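PDB 3FLK: tartrate dehydrogenase/decarboxylase from Pseudomonas putida, which oxidises tartrate with NAD to 2-hydroxy-3-oxosuccinate, and also converts meso-tartrate to D-glycerate and oxidatively decarboxylates D-malate to pyruvate, using magnesium or manganese. Local coordinates for residues Ile264-Asn269 and Gly305-Glu310; Leu28-Leu33 and Ala355-Leu360; Glu65-Tyr70 and Arg99-Tyr104; Phe176-Lys181 and Phe238-Ala243; Arg332-Gly337 and Pro341-Thr346. The protein carries 1 engineered substitution. All coordinates share one frame; numbering follows the deposited sequence.

Interaction 1: Ile264-Asn269 and Gly305-Glu310; sequences IAPSAN and GALMLE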
# COMPACT_ATOMS: atom_id res chain seq x y z
N ILE A 264 17.45 4.52 -5.27
CA ILE A 264 17.93 4.04 -6.57
C ILE A 264 16.84 3.89 -7.64
O ILE A 264 17.14 3.74 -8.82
CB ILE A 264 18.74 2.71 -6.45
CG1 ILE A 264 17.83 1.55 -6.03
CG2 ILE A 264 19.93 2.87 -5.50
CD1 ILE A 264 18.42 0.17 -6.30
N ALA A 265 15.58 3.94 -7.22
CA ALA A 265 14.44 3.62 -8.08
C ALA A 265 14.13 4.70 -9.12
O ALA A 265 13.74 5.81 -8.76
CB ALA A 265 13.21 3.31 -7.24
N PRO A 266 14.30 4.37 -10.42
CA PRO A 266 14.02 5.31 -11.49
C PRO A 266 12.58 5.19 -12.01
O PRO A 266 11.88 4.23 -11.70
CB PRO A 266 14.99 4.86 -12.57
CG PRO A 266 15.00 3.38 -12.43
CD PRO A 266 14.79 3.08 -10.95
N SER A 267 12.16 6.17 -12.82
CA SER A 267 10.86 6.09 -13.47
C SER A 267 10.86 6.74 -14.85
O SER A 267 11.45 7.80 -15.06
CB SER A 267 9.76 6.69 -12.60
OG SER A 267 9.72 8.09 -12.70
N ALA A 268 10.19 6.07 -15.79
CA ALA A 268 10.00 6.57 -17.13
C ALA A 268 8.52 6.86 -17.35
O ALA A 268 7.70 5.94 -17.31
CB ALA A 268 10.51 5.56 -18.15
N ASN A 269 8.19 8.13 -17.55
CA ASN A 269 6.83 8.56 -17.87
C ASN A 269 6.70 8.67 -19.38
O ASN A 269 7.02 9.70 -19.97
CB ASN A 269 6.49 9.90 -17.21
CG ASN A 269 6.52 9.84 -15.69
OD1 ASN A 269 5.48 9.92 -15.04
ND2 ASN A 269 7.71 9.71 -15.12
N GLY A 305 18.20 8.61 -16.26
CA GLY A 305 18.91 9.11 -17.43
C GLY A 305 19.24 8.02 -18.42
O GLY A 305 19.10 8.21 -19.63
N ALA A 306 19.68 6.87 -17.90
CA ALA A 306 19.94 5.69 -18.72
C ALA A 306 18.68 5.22 -19.45
O ALA A 306 18.74 4.88 -20.64
CB ALA A 306 20.53 4.57 -17.88
N LEU A 307 17.55 5.22 -18.74
CA LEU A 307 16.26 4.88 -19.34
C LEU A 307 15.89 5.85 -20.45
O LEU A 307 15.33 5.44 -21.48
CB LEU A 307 15.15 4.84 -18.28
CG LEU A 307 15.24 3.80 -17.16
CD1 LEU A 307 14.06 3.94 -16.21
CD2 LEU A 307 15.31 2.38 -17.71
N MSE A 308 16.20 7.13 -20.24
CA MSE A 308 15.96 8.18 -21.22
C MSE A 308 16.72 7.94 -22.53
O MSE A 308 16.15 8.10 -23.61
CB MSE A 308 16.31 9.55 -20.63
CG MSE A 308 16.05 10.73 -21.55
SE MSE A 308 16.14 12.42 -20.61
CE MSE A 308 15.79 13.60 -22.08
N LEU A 309 17.99 7.56 -22.41
CA LEU A 309 18.82 7.28 -23.58
C LEU A 309 18.34 6.04 -24.32
O LEU A 309 18.32 6.02 -25.55
CB LEU A 309 20.30 7.13 -23.18
CG LEU A 309 21.02 8.35 -22.60
CD1 LEU A 309 22.50 8.04 -22.41
CD2 LEU A 309 20.84 9.60 -23.47
N GLU A 310 17.95 5.02 -23.56
CA GLU A 310 17.39 3.80 -24.13
C GLU A 310 16.14 4.10 -24.95
O GLU A 310 15.97 3.58 -26.06
CB GLU A 310 17.09 2.79 -23.01
CG GLU A 310 16.78 1.38 -23.49
CD GLU A 310 16.54 0.41 -22.34
OE1 GLU A 310 15.77 0.74 -21.41
OE2 GLU A 310 17.11 -0.71 -22.37
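L307 swings its CG next to its own backbone N (chi1 -64°) and then runs straight out (chi2 179°), which carries CD1 off the helix toward P266 and A268 of the strand. This one methyl does the touching. It meets the flank of the proline ring, with P266 CB 3.9 Å from L307 CD1 and P266 CG equally near, the two side chains crossing at about a right angle. Further along the strand the same L307 CD1 lies 4.4 Å from A268 CB, a looser contact. P266 and A268 both face the helix, while S267 between them turns the other way and gives its hydroxyl OG to a hydrogen bond with E281 O. No hydrogen bond joins the two segments, so the meeting is purely apolar. L307 bridges strand and helix, whose segment axes approach to 8.3 Å at 35°. The L307 side chain also comes to about 3 Å (nearest atoms) of a bound sulfate ion, probably from the crystallisation liquor. N269 OD1 accepts from R98 NE and N136 ND2, so N269 may help position R98, a residue of the oxalate pocket. Strand 266-270 runs antiparallel to both 105-111 and 278-282 within the large mixed sheet, and helix 299-313 packs against it, with helix 317-336 behind, where H323 and L327 touch A306.

Interaction 2: Leu28-Leu33 and Ala355-Leu360; sequences LEAAAL and AISDTL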
# COMPACT_ATOMS: atom_id res chain seq x y z
N LEU A 28 25.48 11.41 -17.81
CA LEU A 28 24.98 11.44 -19.19
C LEU A 28 25.99 12.06 -20.15
O LEU A 28 26.17 11.57 -21.27
CB LEU A 28 23.65 12.19 -19.27
CG LEU A 28 22.38 11.52 -18.74
CD1 LEU A 28 21.24 12.52 -18.71
CD2 LEU A 28 21.99 10.32 -19.58
N GLU A 29 26.65 13.13 -19.71
CA GLU A 29 27.68 13.79 -20.52
C GLU A 29 28.91 12.90 -20.70
O GLU A 29 29.53 12.91 -21.76
CB GLU A 29 28.06 15.15 -19.92
CG GLU A 29 27.02 16.25 -20.19
CD GLU A 29 27.29 17.55 -19.44
OE1 GLU A 29 27.95 17.53 -18.38
OE2 GLU A 29 26.81 18.61 -19.91
N ALA A 30 29.24 12.12 -19.67
CA ALA A 30 30.31 11.13 -19.76
C ALA A 30 29.94 9.99 -20.71
O ALA A 30 30.78 9.50 -21.47
CB ALA A 30 30.65 10.58 -18.38
N ALA A 31 28.67 9.58 -20.67
CA ALA A 31 28.15 8.57 -21.58
C ALA A 31 28.12 9.08 -23.02
O ALA A 31 28.42 8.34 -23.95
CB ALA A 31 26.76 8.12 -21.15
N ALA A 32 27.76 10.36 -23.19
CA ALA A 32 27.69 10.99 -24.51
C ALA A 32 29.07 11.04 -25.17
O ALA A 32 29.21 10.72 -26.35
CB ALA A 32 27.09 12.38 -24.41
N LEU A 33 30.07 11.44 -24.39
CA LEU A 33 31.46 11.50 -24.85
C LEU A 33 31.97 10.12 -25.28
O LEU A 33 32.56 9.98 -26.35
CB LEU A 33 32.36 12.09 -23.75
CG LEU A 33 33.86 12.23 -24.03
CD1 LEU A 33 34.15 13.35 -25.02
CD2 LEU A 33 34.62 12.46 -22.73
N ALA A 355 32.07 9.04 -8.86
CA ALA A 355 32.48 7.64 -8.90
C ALA A 355 31.84 6.86 -10.06
O ALA A 355 32.51 6.05 -10.70
CB ALA A 355 32.18 6.96 -7.57
N ILE A 356 30.56 7.11 -10.31
CA ILE A 356 29.86 6.46 -11.42
C ILE A 356 30.38 6.97 -12.76
O ILE A 356 30.63 6.19 -13.68
CB ILE A 356 28.32 6.63 -11.31
CG1 ILE A 356 27.80 5.92 -10.05
CG2 ILE A 356 27.61 6.08 -12.56
CD1 ILE A 356 26.38 6.30 -9.63
N SER A 357 30.56 8.29 -12.86
CA SER A 357 31.10 8.93 -14.06
C SER A 357 32.50 8.41 -14.40
O SER A 357 32.78 8.09 -15.56
CB SER A 357 31.11 10.45 -13.88
OG SER A 357 31.37 11.10 -15.11
N ASP A 358 33.36 8.31 -13.39
CA ASP A 358 34.73 7.81 -13.58
C ASP A 358 34.76 6.33 -13.97
O ASP A 358 35.51 5.93 -14.86
CB ASP A 358 35.58 8.02 -12.33
CG ASP A 358 37.02 7.56 -12.52
OD1 ASP A 358 37.64 7.94 -13.54
OD2 ASP A 358 37.52 6.82 -11.65
N THR A 359 33.95 5.52 -13.29
CA THR A 359 33.83 4.09 -13.58
C THR A 359 33.37 3.88 -15.03
O THR A 359 33.90 3.02 -15.73
CB THR A 359 32.86 3.40 -12.59
OG1 THR A 359 33.35 3.57 -11.26
CG2 THR A 359 32.74 1.91 -12.89
N LEU A 360 32.39 4.67 -15.46
CA LEU A 360 31.86 4.59 -16.82
C LEU A 360 32.94 4.89 -17.86
O LEU A 360 33.08 4.16 -18.85
CB LEU A 360 30.67 5.55 -16.99
CG LEU A 360 29.85 5.48 -18.28
CD1 LEU A 360 28.41 5.84 -17.98
CD2 LEU A 360 30.41 6.39 -19.36
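A30 sets its CB against S357 OG at 3.4 Å, the shortest approach between the segments. One turn further on, L360 leans over helix 17-35 with both methyls. Its CD2 lies 3.8 Å from A30 O and at the same distance from A31 CA, while L360 CD1 reaches A31 CB at 4.2 Å. The branch gets there because L360 carries CG opposite the backbone N (chi1 -171°), which sends it off the helix toward the alanines. No hydrogen bond crosses between the segments. Small residues on the first helix let the backbones close in, A30 CA standing 6.2 Å from S357 CA, and the axes run nearly parallel at 9°. This pair joins helix 17-35, early in the chain, to helix 349-361 near its C-terminal end, away from the cofactor and metal sites. Behind this layer T359 OG1 donates to A355 O at 2.7 Å, from the face opposite to that used by T359 N, so one carbonyl takes two bonds within a turn. D358 pairs by a salt bridge with R362, and L360 O accepts from K34 NZ, a polar tie between the two helix ends. Helix 317-336 closes one flank, its M326 touching both L28 and L360, while F41 and L39 of strand 39-43 cover L28 and A32.

Interaction 3: Glu65-Tyr70 and Arg99-Tyr104; sequences EQLKQY and REFDQY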
# COMPACT_ATOMS: atom_id res chain seq x y z
N GLU A 65 4.14 24.91 -24.81
CA GLU A 65 4.73 25.45 -26.03
C GLU A 65 6.26 25.35 -25.97
O GLU A 65 6.90 24.98 -26.95
CB GLU A 65 4.29 26.91 -26.20
CG GLU A 65 4.88 27.66 -27.39
CD GLU A 65 4.69 29.16 -27.27
OE1 GLU A 65 3.55 29.65 -27.48
OE2 GLU A 65 5.68 29.87 -26.97
N GLN A 66 6.83 25.65 -24.80
CA GLN A 66 8.28 25.62 -24.61
C GLN A 66 8.85 24.21 -24.61
O GLN A 66 9.87 23.95 -25.25
CB GLN A 66 8.67 26.35 -23.32
CG GLN A 66 8.37 27.84 -23.32
CD GLN A 66 8.93 28.56 -22.11
OE1 GLN A 66 10.12 28.46 -21.80
NE2 GLN A 66 8.07 29.29 -21.41
N LEU A 67 8.19 23.29 -23.91
CA LEU A 67 8.71 21.93 -23.74
C LEU A 67 8.50 21.02 -24.95
O LEU A 67 9.21 20.02 -25.10
CB LEU A 67 8.15 21.28 -22.47
CG LEU A 67 8.54 21.91 -21.13
CD1 LEU A 67 7.98 21.08 -20.00
CD2 LEU A 67 10.05 22.07 -20.97
N LYS A 68 7.54 21.36 -25.81
CA LYS A 68 7.31 20.60 -27.04
C LYS A 68 8.46 20.73 -28.05
O LYS A 68 8.57 19.93 -28.98
CB LYS A 68 5.98 20.98 -27.69
CG LYS A 68 4.79 20.17 -27.19
CD LYS A 68 3.62 20.20 -28.16
CE LYS A 68 2.68 21.37 -27.91
NZ LYS A 68 1.84 21.16 -26.69
N GLN A 69 9.32 21.72 -27.84
CA GLN A 69 10.51 21.92 -28.67
C GLN A 69 11.65 20.98 -28.26
O GLN A 69 12.72 20.98 -28.89
CB GLN A 69 10.99 23.38 -28.59
CG GLN A 69 9.88 24.45 -28.70
CD GLN A 69 8.93 24.21 -29.86
OE1 GLN A 69 7.72 24.07 -29.67
NE2 GLN A 69 9.47 24.17 -31.08
N TYR A 70 11.42 20.19 -27.22
CA TYR A 70 12.44 19.27 -26.70
C TYR A 70 12.07 17.81 -26.93
O TYR A 70 10.89 17.46 -27.02
CB TYR A 70 12.69 19.55 -25.21
CG TYR A 70 13.34 20.89 -24.96
CD1 TYR A 70 14.73 21.00 -24.85
CD2 TYR A 70 12.58 22.05 -24.86
CE1 TYR A 70 15.33 22.23 -24.63
CE2 TYR A 70 13.17 23.28 -24.64
CZ TYR A 70 14.55 23.36 -24.53
OH TYR A 70 15.15 24.58 -24.31
N ARG A 99 -0.25 14.36 -17.79
CA ARG A 99 -1.59 14.29 -18.40
C ARG A 99 -1.68 15.00 -19.75
O ARG A 99 -2.23 14.44 -20.70
CB ARG A 99 -2.65 14.77 -17.41
CG ARG A 99 -2.71 13.87 -16.19
CD ARG A 99 -3.77 14.23 -15.17
NE ARG A 99 -3.79 13.21 -14.13
CZ ARG A 99 -4.82 12.92 -13.35
NH1 ARG A 99 -5.97 13.57 -13.47
NH2 ARG A 99 -4.71 11.96 -12.44
N GLU A 100 -1.12 16.20 -19.84
CA GLU A 100 -1.18 16.96 -21.09
C GLU A 100 -0.23 16.45 -22.18
O GLU A 100 -0.49 16.67 -23.36
CB GLU A 100 -1.01 18.46 -20.83
CG GLU A 100 -2.26 19.09 -20.23
CD GLU A 100 -2.10 20.56 -19.90
OE1 GLU A 100 -1.61 21.32 -20.77
OE2 GLU A 100 -2.49 20.95 -18.79
N PHE A 101 0.84 15.78 -21.78
CA PHE A 101 1.71 15.11 -22.74
C PHE A 101 1.36 13.63 -22.88
O PHE A 101 2.11 12.86 -23.49
CB PHE A 101 3.20 15.29 -22.39
CG PHE A 101 3.71 16.69 -22.62
CD1 PHE A 101 3.06 17.56 -23.50
CD2 PHE A 101 4.87 17.13 -21.98
CE1 PHE A 101 3.53 18.85 -23.71
CE2 PHE A 101 5.35 18.42 -22.19
CZ PHE A 101 4.68 19.28 -23.06
N ASP A 102 0.21 13.25 -22.32
CA ASP A 102 -0.33 11.89 -22.40
C ASP A 102 0.72 10.81 -22.17
O ASP A 102 0.87 9.86 -22.96
CB ASP A 102 -1.07 11.67 -23.73
CG ASP A 102 -2.19 10.65 -23.62
OD1 ASP A 102 -2.87 10.61 -22.57
OD2 ASP A 102 -2.39 9.89 -24.59
N GLN A 103 1.46 10.96 -21.07
CA GLN A 103 2.50 10.02 -20.68
C GLN A 103 1.87 8.90 -19.85
O GLN A 103 2.14 8.77 -18.66
CB GLN A 103 3.60 10.75 -19.88
CG GLN A 103 4.32 11.83 -20.68
CD GLN A 103 5.16 12.78 -19.83
OE1 GLN A 103 5.09 12.78 -18.60
NE2 GLN A 103 5.96 13.61 -20.50
N TYR A 104 1.03 8.09 -20.50
CA TYR A 104 0.14 7.16 -19.78
C TYR A 104 0.83 5.95 -19.14
O TYR A 104 0.27 5.34 -18.23
CB TYR A 104 -1.07 6.75 -20.64
CG TYR A 104 -0.74 5.95 -21.88
CD1 TYR A 104 -0.66 4.56 -21.84
CD2 TYR A 104 -0.56 6.58 -23.11
CE1 TYR A 104 -0.37 3.82 -22.98
CE2 TYR A 104 -0.28 5.84 -24.27
CZ TYR A 104 -0.19 4.46 -24.18
OH TYR A 104 0.09 3.72 -25.31
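F101 buries the most surface here, and L67 and K68 share nearly all the rest. The phenyl ring, placed by CG lying beside the backbone N (chi1 -72°), reaches across to L67 and K68. L67 meets it at the edge, near the ring plane: L67 CB is 4.0 Å from F101 CE2 and equally far from CZ. K68 comes obliquely to the neighbouring corner, with K68 CG 3.9 Å from F101 CE1. Bends at chi3 and chi4 fold its chain over, so that NZ ends 4.1 Å from the same F101 CE1. Both segments lie where a helix gives way to a turn. A type I turn from L67 to Y70 closes with Y70 N on L67 O at 3.1 Å, while F101 sits where helix 94-100 stops in a Schellman motif, D102 taking the positive phi. D102 is further tied by a salt bridge to R170, and Q103 NE2, bonded to P277 O, lies in the plane of the F101 ring at its edge. W63 meets the ring with planes about 60° apart, and I73 of strand 72-77 touches both L67 and F101. With no hydrogen bond across, the contact rests mainly on van der Waals packing of L67 CB and K68 CG on the ring; the K68 ammonium stays on the exposed side, 6.9 Å from E100 OE1, where the opposite charges could attract only mildly, without a salt bridge.

Interaction 4: Phe176-Lys181 and Phe238-Ala243; sequences FDLAEK and FDVVVA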
# COMPACT_ATOMS: atom_id res chain seq x y z
N PHE A 176 1.08 -6.32 -20.88
CA PHE A 176 1.08 -7.65 -21.50
C PHE A 176 2.08 -7.76 -22.65
O PHE A 176 2.74 -8.79 -22.79
CB PHE A 176 -0.34 -8.05 -21.94
CG PHE A 176 -1.15 -8.67 -20.84
CD1 PHE A 176 -1.14 -10.05 -20.65
CD2 PHE A 176 -1.92 -7.89 -19.99
CE1 PHE A 176 -1.89 -10.64 -19.62
CE2 PHE A 176 -2.67 -8.46 -18.96
CZ PHE A 176 -2.65 -9.84 -18.78
N ASP A 177 2.20 -6.70 -23.45
CA ASP A 177 3.22 -6.62 -24.49
C ASP A 177 4.63 -6.74 -23.90
O ASP A 177 5.48 -7.44 -24.45
CB ASP A 177 3.11 -5.32 -25.29
CG ASP A 177 1.98 -5.35 -26.32
OD1 ASP A 177 1.47 -6.44 -26.63
OD2 ASP A 177 1.62 -4.26 -26.82
N LEU A 178 4.85 -6.06 -22.77
CA LEU A 178 6.14 -6.10 -22.07
C LEU A 178 6.44 -7.50 -21.54
O LEU A 178 7.54 -8.02 -21.74
CB LEU A 178 6.15 -5.07 -20.92
CG LEU A 178 7.47 -4.79 -20.18
CD1 LEU A 178 8.51 -4.17 -21.09
CD2 LEU A 178 7.20 -3.87 -18.99
N ALA A 179 5.45 -8.12 -20.89
CA ALA A 179 5.57 -9.48 -20.38
C ALA A 179 5.90 -10.49 -21.49
O ALA A 179 6.70 -11.39 -21.28
CB ALA A 179 4.30 -9.89 -19.66
N GLU A 180 5.29 -10.31 -22.65
CA GLU A 180 5.52 -11.17 -23.82
C GLU A 180 7.00 -11.15 -24.25
O GLU A 180 7.55 -12.19 -24.62
CB GLU A 180 4.61 -10.75 -24.98
CG GLU A 180 4.71 -11.60 -26.25
CD GLU A 180 4.19 -13.02 -26.08
OE1 GLU A 180 3.14 -13.20 -25.43
OE2 GLU A 180 4.82 -13.96 -26.61
N LYS A 181 7.62 -9.98 -24.17
CA LYS A 181 9.03 -9.80 -24.53
C LYS A 181 10.00 -10.37 -23.50
O LYS A 181 11.16 -10.65 -23.81
CB LYS A 181 9.35 -8.32 -24.72
CG LYS A 181 8.73 -7.66 -25.93
CD LYS A 181 9.51 -6.40 -26.29
CE LYS A 181 8.69 -5.42 -27.12
NZ LYS A 181 7.82 -4.57 -26.25
N PHE A 238 7.20 -12.21 -8.73
CA PHE A 238 6.79 -11.11 -9.60
C PHE A 238 7.76 -10.83 -10.74
O PHE A 238 8.98 -10.96 -10.59
CB PHE A 238 6.53 -9.84 -8.77
CG PHE A 238 5.57 -10.06 -7.65
CD1 PHE A 238 4.20 -10.21 -7.90
CD2 PHE A 238 6.02 -10.15 -6.33
CE1 PHE A 238 3.31 -10.43 -6.87
CE2 PHE A 238 5.13 -10.37 -5.29
CZ PHE A 238 3.77 -10.52 -5.56
N ASP A 239 7.20 -10.47 -11.90
CA ASP A 239 7.98 -10.03 -13.04
C ASP A 239 7.45 -8.72 -13.61
O ASP A 239 8.16 -7.71 -13.63
CB ASP A 239 8.03 -11.10 -14.14
CG ASP A 239 9.11 -10.82 -15.17
OD1 ASP A 239 10.30 -10.80 -14.81
OD2 ASP A 239 8.76 -10.60 -16.35
N VAL A 240 6.20 -8.73 -14.09
CA VAL A 240 5.52 -7.51 -14.51
C VAL A 240 4.31 -7.30 -13.60
O VAL A 240 3.46 -8.18 -13.49
CB VAL A 240 5.08 -7.57 -16.00
CG1 VAL A 240 4.28 -6.33 -16.38
CG2 VAL A 240 6.28 -7.72 -16.92
N VAL A 241 4.27 -6.15 -12.94
CA VAL A 241 3.15 -5.79 -12.07
C VAL A 241 2.44 -4.57 -12.65
O VAL A 241 3.02 -3.49 -12.76
CB VAL A 241 3.60 -5.53 -10.61
CG1 VAL A 241 2.40 -5.27 -9.71
CG2 VAL A 241 4.41 -6.70 -10.07
N VAL A 242 1.18 -4.76 -13.04
CA VAL A 242 0.38 -3.69 -13.62
C VAL A 242 -0.63 -3.18 -12.59
O VAL A 242 -1.26 -3.97 -11.88
CB VAL A 242 -0.29 -4.11 -14.97
CG1 VAL A 242 -1.30 -5.24 -14.78
CG2 VAL A 242 -0.92 -2.90 -15.68
N ALA A 243 -0.76 -1.86 -12.50
CA ALA A 243 -1.54 -1.23 -11.43
C ALA A 243 -2.10 0.13 -11.83
O ALA A 243 -1.60 0.77 -12.75
CB ALA A 243 -0.69 -1.11 -10.16
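The backbones come nearest at A179 CA and V240 CA, 6.2 Å apart, where helix 165-181 passes the start of strand 240-243. The helix segment keeps regular backbone bonding, E180 N donating to F176 O at 3.0 Å, but the bonds from K181 N to D177 O and L178 O are both weak. V240 to V242 have extended strand angles, preceded by a kink at D239. Among the side chains one methyl does nearly all the work. V240 places CG1 opposite the backbone N (chi1 176°), leaving CG2 beside that nitrogen and facing the helix. There V240 CG2 rests 3.9 Å from A179 CA and 4.0 Å from A179 CB, so it lies against the main chain as well as the methyl. L178 joins loosely, its CD2 4.5 Å from V240 CG2. The small A179 allows this closeness, and no hydrogen bond spans the segments. A polar link stands beside the apolar patch: D239 OD2 forms a salt bridge with NE of R182, the residue that follows segment 176-181. V240 also touches A175, one turn earlier on the helix. In the mixed sheet strand 240-243 lies between the parallel strands 129-135 and 186-191. V241 makes backbone bonds to V131 and V133, and V240 to H186 and T188. The helix covers one face of all three strands: L178 packs on V131 and V133, A179 on V187, and L172 with A175 on V242.

Interaction 5: Arg332-Gly337 and Pro341-Thr346; sequences RVIADG and PDMGGT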
# COMPACT_ATOMS: atom_id res chain seq x y z
N ARG A 332 28.74 -1.54 -10.48
CA ARG A 332 30.12 -1.61 -9.97
C ARG A 332 30.32 -0.74 -8.73
O ARG A 332 30.93 -1.17 -7.75
CB ARG A 332 31.12 -1.23 -11.06
CG ARG A 332 31.29 -2.30 -12.13
CD ARG A 332 32.09 -1.79 -13.31
NE ARG A 332 32.36 -2.85 -14.29
CZ ARG A 332 33.53 -3.48 -14.41
NH1 ARG A 332 34.56 -3.17 -13.63
NH2 ARG A 332 33.67 -4.43 -15.33
N VAL A 333 29.79 0.48 -8.78
CA VAL A 333 29.89 1.44 -7.68
C VAL A 333 29.18 0.92 -6.42
O VAL A 333 29.70 1.04 -5.30
CB VAL A 333 29.37 2.83 -8.13
CG1 VAL A 333 28.82 3.64 -6.98
CG2 VAL A 333 30.47 3.59 -8.86
N ILE A 334 28.00 0.31 -6.60
CA ILE A 334 27.27 -0.32 -5.50
C ILE A 334 28.06 -1.49 -4.90
O ILE A 334 28.18 -1.60 -3.68
CB ILE A 334 25.85 -0.79 -5.95
CG1 ILE A 334 24.94 0.42 -6.20
CG2 ILE A 334 25.23 -1.72 -4.92
CD1 ILE A 334 23.61 0.09 -6.88
N ALA A 335 28.61 -2.34 -5.77
CA ALA A 335 29.46 -3.46 -5.32
C ALA A 335 30.68 -2.98 -4.53
O ALA A 335 31.07 -3.60 -3.55
CB ALA A 335 29.89 -4.31 -6.51
N ASP A 336 31.26 -1.85 -4.96
CA ASP A 336 32.43 -1.25 -4.31
C ASP A 336 32.12 -0.62 -2.95
O ASP A 336 33.02 -0.43 -2.13
CB ASP A 336 33.05 -0.18 -5.21
CG ASP A 336 33.86 -0.76 -6.35
OD1 ASP A 336 34.23 -1.96 -6.29
OD2 ASP A 336 34.13 -0.01 -7.32
N GLY A 337 30.85 -0.28 -2.73
CA GLY A 337 30.45 0.45 -1.53
C GLY A 337 30.65 1.95 -1.66
O GLY A 337 30.62 2.68 -0.66
N PRO A 341 24.81 7.29 2.46
CA PRO A 341 24.40 6.67 3.74
C PRO A 341 23.13 5.81 3.71
O PRO A 341 23.00 4.90 4.53
CB PRO A 341 24.20 7.89 4.65
CG PRO A 341 25.12 8.92 4.09
CD PRO A 341 24.98 8.74 2.61
N ASP A 342 22.20 6.09 2.79
CA ASP A 342 20.97 5.28 2.69
C ASP A 342 21.26 3.85 2.23
O ASP A 342 20.44 2.95 2.41
CB ASP A 342 19.93 5.95 1.78
CG ASP A 342 20.40 6.09 0.35
OD1 ASP A 342 19.84 5.41 -0.53
OD2 ASP A 342 21.34 6.87 0.11
N MSE A 343 22.44 3.65 1.64
CA MSE A 343 22.90 2.32 1.21
C MSE A 343 24.05 1.80 2.08
O MSE A 343 24.69 0.81 1.74
CB MSE A 343 23.32 2.35 -0.25
CG MSE A 343 22.23 2.78 -1.21
SE MSE A 343 22.79 2.51 -3.05
CE MSE A 343 22.43 0.61 -3.20
N GLY A 344 24.31 2.48 3.19
CA GLY A 344 25.32 2.04 4.15
C GLY A 344 26.71 2.60 3.91
O GLY A 344 27.66 2.20 4.59
N GLY A 345 26.84 3.51 2.95
CA GLY A 345 28.13 4.12 2.62
C GLY A 345 28.36 5.46 3.30
O GLY A 345 27.53 5.91 4.09
N THR A 346 29.48 6.10 2.98
CA THR A 346 29.84 7.37 3.60
C THR A 346 30.06 8.49 2.58
O THR A 346 30.40 9.61 2.95
CB THR A 346 31.11 7.25 4.48
OG1 THR A 346 32.20 6.78 3.68
CG2 THR A 346 30.87 6.29 5.64
O HOH W 1 31.32 4.66 1.41
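I334 stands on the last turn of helix 317-336, which ends in a Schellman motif where G337 takes a positive phi (83°), and M343 lies in the loop beyond, after a short 3-10 turn at 341-342. G337 N bonds back to I334 O and, separately, G344 N to P341 O. Both glycines have positive phi, at angles where a CB would collide with the preceding carbonyl O. M343, a selenomethionine, provides the main touch. Its chain bends at chi3 (80°), which brings the terminal methyl CE across the isoleucine at about a right angle. M343 CE is 3.9 Å from I334 CD1 and equally close to I334 CG1, with I334 CG2 only slightly further at 4.0 Å, so the methyl rests against both branches of the isoleucine. I299 of helix 299-313 and V116 touch both side chains, and N297 also touches M343. Next to M343, D342 touches the bound NADH; its OD1 is hydrogen-bonded to T261 OG1 and N297 ND2, and OD2 to T340 OG1. M343 thus follows a cofactor-pocket residue in the chain, its own side chain about 8 Å from the NADH (nearest atoms). Nearer the solvent, G337 O lies 4.4 Å from G345 CA, and one water also bridges the two backbones: it donates to G337 O at 2.9 Å and accepts from T346 N at 2.8 Å.

Overall arrangement
Helix 17-35 opens interaction 2 early in the chain, and its partner comes only at 355-360, so that contact brings helices from near the two ends of the chain together and encloses all the others. Within this span interaction 3 closes first, then 4, 1 and 5, in series; none cross. Interactions 1 and 4 both pack helices on the large mixed sheet, though they do not touch. Interaction 1 meets 2 through L309 and L28, 3 through N269 and Q103, and 5 through I264 and M343. V333 of interaction 5 packs on helix 349-361 of interaction 2, linking successive helices; interactions 3 and 5 lie on opposite sides of the chain's centre.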